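Local atomic coordinates of Slr1438 protein (Synechocystis sp., PDB entry 3K25), a protein that is of unknown function but probably binds carbohydrate and may act as an isomerase of the aldose 1-epimerase type. Residues 46-50 / 51-55. Sequence-based numbering, arbitrary orientation.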
ATOM      1  N   LEU A  46      -4.000  -8.921   8.493  1.00 36.28           N
ATOM      2  CA  LEU A  46      -2.916  -7.946   8.315  1.00 32.07           C
ATOM      3  C   LEU A  46      -1.993  -7.946   9.523  1.00 33.81           C
ATOM      4  O   LEU A  46      -2.417  -8.275  10.632  1.00 37.28           O
ATOM      5  CB  LEU A  46      -3.460  -6.529   8.154  1.00 25.97           C
ATOM      6  CG  LEU A  46      -4.069  -6.147   6.808  1.00 24.51           C
ATOM      7  CD1 LEU A  46      -4.667  -4.737   6.877  1.00 21.86           C
ATOM      8  CD2 LEU A  46      -2.983  -6.225   5.754  1.00 23.51           C
ATOM      9  N   TYR A  47      -0.731  -7.581   9.309  1.00 40.31           N
ATOM     10  CA  TYR A  47       0.246  -7.500  10.394  1.00 42.07           C
ATOM     11  C   TYR A  47       0.329  -6.039  10.791  1.00 39.91           C
ATOM     12  O   TYR A  47       0.227  -5.169   9.927  1.00 36.33           O
ATOM     13  CB  TYR A  47       1.621  -7.968   9.925  1.00 40.05           C
ATOM     14  CG  TYR A  47       2.780  -7.474  10.784  1.00 40.79           C
ATOM     15  CD1 TYR A  47       3.288  -6.174  10.641  1.00 37.18           C
ATOM     16  CD2 TYR A  47       3.387  -8.316  11.714  1.00 46.02           C
ATOM     17  CE1 TYR A  47       4.378  -5.735  11.401  1.00 37.42           C
ATOM     18  CE2 TYR A  47       4.471  -7.889  12.477  1.00 47.38           C
ATOM     19  CZ  TYR A  47       4.964  -6.604  12.317  1.00 45.29           C
ATOM     20  OH  TYR A  47       6.052  -6.206  13.064  1.00 49.34           O
ATOM     21  N   PHE A  48       0.533  -5.759  12.075  1.00 40.09           N
ATOM     22  CA  PHE A  48       0.609  -4.369  12.502  1.00 39.36           C
ATOM     23  C   PHE A  48       1.408  -4.169  13.776  1.00 42.82           C
ATOM     24  O   PHE A  48       1.077  -4.720  14.819  1.00 43.93           O
ATOM     25  CB  PHE A  48      -0.799  -3.805  12.698  1.00 36.26           C
ATOM     26  CG  PHE A  48      -0.849  -2.301  12.737  1.00 31.99           C
ATOM     27  CD1 PHE A  48      -0.462  -1.552  11.625  1.00 28.65           C
ATOM     28  CD2 PHE A  48      -1.282  -1.633  13.878  1.00 31.60           C
ATOM     29  CE1 PHE A  48      -0.505  -0.155  11.645  1.00 25.57           C
ATOM     30  CE2 PHE A  48      -1.328  -0.238  13.909  1.00 28.34           C
ATOM     31  CZ  PHE A  48      -0.937   0.503  12.785  1.00 26.43           C
ATOM     32  N   ASP A  49       2.456  -3.365  13.687  1.00 38.82           N
ATOM     33  CA  ASP A  49       3.302  -3.091  14.838  1.00 44.63           C
ATOM     34  C   ASP A  49       2.712  -1.935  15.653  1.00 41.69           C
ATOM     35  O   ASP A  49       3.017  -0.765  15.403  1.00 37.67           O
ATOM     36  CB  ASP A  49       4.708  -2.728  14.367  1.00 47.46           C
ATOM     37  CG  ASP A  49       5.694  -2.631  15.509  1.00 51.53           C
ATOM     38  OD1 ASP A  49       5.267  -2.217  16.611  1.00 51.82           O
ATOM     39  OD2 ASP A  49       6.891  -2.953  15.299  1.00 55.35           O
ATOM     40  N   ARG A  50       1.884  -2.281  16.638  1.00 45.06           N
ATOM     41  CA  ARG A  50       1.211  -1.307  17.500  1.00 43.21           C
ATOM     42  C   ARG A  50       2.133  -0.404  18.308  1.00 44.09           C
ATOM     43  O   ARG A  50       1.942   0.812  18.344  1.00 41.16           O
ATOM     44  CB  ARG A  50       0.252  -2.025  18.451  1.00 45.50           C
ATOM     45  CG  ARG A  50      -0.903  -2.725  17.752  1.00 45.66           C
ATOM     46  CD  ARG A  50      -1.807  -3.416  18.742  1.00 51.32           C
ATOM     47  NE  ARG A  50      -2.912  -4.085  18.068  1.00 55.22           N
ATOM     48  CZ  ARG A  50      -3.757  -4.922  18.660  1.00 61.04           C
ATOM     49  NH1 ARG A  50      -3.620  -5.198  19.950  1.00 66.20           N
ATOM     50  NH2 ARG A  50      -4.738  -5.486  17.960  1.00 60.28           N
ATOM     51  N   GLU A  51       3.123  -0.994  18.962  1.00 63.89           N
ATOM     52  CA  GLU A  51       4.049  -0.213  19.760  1.00 64.12           C
ATOM     53  C   GLU A  51       4.728   0.852  18.924  1.00 59.75           C
ATOM     54  O   GLU A  51       4.761   2.025  19.292  1.00 57.48           O
ATOM     55  CB  GLU A  51       5.092  -1.129  20.376  1.00 72.64           C
ATOM     56  CG  GLU A  51       4.553  -1.932  21.526  1.00 80.49           C
ATOM     57  CD  GLU A  51       5.279  -3.238  21.692  1.00 84.91           C
ATOM     58  OE1 GLU A  51       4.991  -4.164  20.902  1.00 86.98           O
ATOM     59  OE2 GLU A  51       6.141  -3.330  22.597  1.00 87.09           O
ATOM     60  N   ARG A  52       5.268   0.436  17.790  1.00 50.26           N
ATOM     61  CA  ARG A  52       5.946   1.365  16.903  1.00 44.47           C
ATOM     62  C   ARG A  52       5.003   2.491  16.472  1.00 38.04           C
ATOM     63  O   ARG A  52       5.397   3.657  16.439  1.00 35.13           O
ATOM     64  CB  ARG A  52       6.457   0.618  15.679  1.00 43.26           C
ATOM     65  CG  ARG A  52       7.313   1.442  14.752  1.00 38.89           C
ATOM     66  CD  ARG A  52       7.556   0.667  13.478  1.00 38.40           C
ATOM     67  NE  ARG A  52       8.363   1.415  12.523  1.00 36.32           N
ATOM     68  CZ  ARG A  52       9.681   1.562  12.606  1.00 38.18           C
ATOM     69  NH1 ARG A  52      10.350   1.005  13.608  1.00 41.38           N
ATOM     70  NH2 ARG A  52      10.327   2.268  11.685  1.00 37.20           N
ATOM     71  N   PHE A  53       3.757   2.132  16.161  1.00 51.68           N
ATOM     72  CA  PHE A  53       2.750   3.094  15.713  1.00 46.00           C
ATOM     73  C   PHE A  53       2.495   4.187  16.749  1.00 47.47           C
ATOM     74  O   PHE A  53       1.789   5.170  16.481  1.00 43.87           O
ATOM     75  CB  PHE A  53       1.433   2.369  15.411  1.00 40.22           C
ATOM     76  CG  PHE A  53       0.444   3.194  14.624  1.00 33.00           C
ATOM     77  CD1 PHE A  53      -0.829   3.439  15.130  1.00 30.20           C
ATOM     78  CD2 PHE A  53       0.769   3.675  13.350  1.00 28.67           C
ATOM     79  CE1 PHE A  53      -1.777   4.148  14.383  1.00 24.46           C
ATOM     80  CE2 PHE A  53      -0.161   4.386  12.586  1.00 24.32           C
ATOM     81  CZ  PHE A  53      -1.441   4.623  13.101  1.00 23.04           C
ATOM     82  N   GLN A  54       3.079   4.012  17.930  1.00 52.66           N
ATOM     83  CA  GLN A  54       2.896   4.972  19.003  1.00 54.47           C
ATOM     84  C   GLN A  54       3.793   6.200  18.861  1.00 54.64           C
ATOM     85  O   GLN A  54       3.375   7.300  19.206  1.00 52.58           O
ATOM     86  CB  GLN A  54       3.098   4.269  20.342  1.00 58.95           C
ATOM     87  CG  GLN A  54       2.238   3.012  20.450  1.00 62.74           C
ATOM     88  CD  GLN A  54       1.206   3.078  21.557  1.00 62.20           C
ATOM     89  OE1 GLN A  54       1.511   2.802  22.720  1.00 61.13           O
ATOM     90  NE2 GLN A  54      -0.022   3.451  21.205  1.00 62.87           N
ATOM     91  N   ASP A  55       5.016   6.035  18.361  1.00 52.61           N
ATOM     92  CA  ASP A  55       5.880   7.199  18.159  1.00 53.81           C
ATOM     93  C   ASP A  55       5.467   7.751  16.795  1.00 52.30           C
ATOM     94  O   ASP A  55       5.860   7.228  15.755  1.00 52.73           O
ATOM     95  CB  ASP A  55       7.357   6.807  18.128  1.00 58.27           C
ATOM     96  CG  ASP A  55       8.272   8.013  17.936  1.00 60.36           C
ATOM     97  OD1 ASP A  55       7.901   8.922  17.156  1.00 55.92           O
ATOM     98  OD2 ASP A  55       9.361   8.048  18.557  1.00 62.34           O
TER
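Asp49 bonds forward to a helical turn at residues 51-54, and Phe48 and Phe53 close over the same bend in a local aromatic contact; the whole lies at the protein surface, in the loop between strands 43-44 and 66-67. The side chain of Asp49 leans forward over the turn, CG anti to the backbone N (chi1 -171°), which brings OD1 to 2.9 Å from Arg52 N. The N-H points almost straight at the oxygen (165°) but meets it from above the carboxylate plane. Asp49 O accepts a second bond, from Phe53 N at 3.1 Å, so one residue engages two successive amides, the pattern of an Asx motif at the start of a helical turn. CB of Arg52 lies beside the Asp49 carboxylate, the two side chains crossing at about a right angle, while the Arg52 guanidinium runs on to the carbonyl of Ser59. Beside these bonds, the edge of the Phe48 ring is directed at the face of Phe53 in a T-shaped pair, centroids 5.0 Å apart and planes at 62°. Phe48 CZ stands over the centre of the Phe53 ring, 3.5 Å from CG. Arg31 makes a cation-pi contact with Phe53, and Arg50 reaches out to a salt bridge with Glu37 on strand 34-40. Replacing Asp49 by alanine removes the carboxylate, and the Arg52 amide would probably lose its side-chain acceptor, with the turn less firmly fixed at its start. The Arg52 N-H is likely to stabilise the negative charge of Asp49, which nearby Glu51 may partly oppose, while the stacked rings tie the preceding extended segment to the turn.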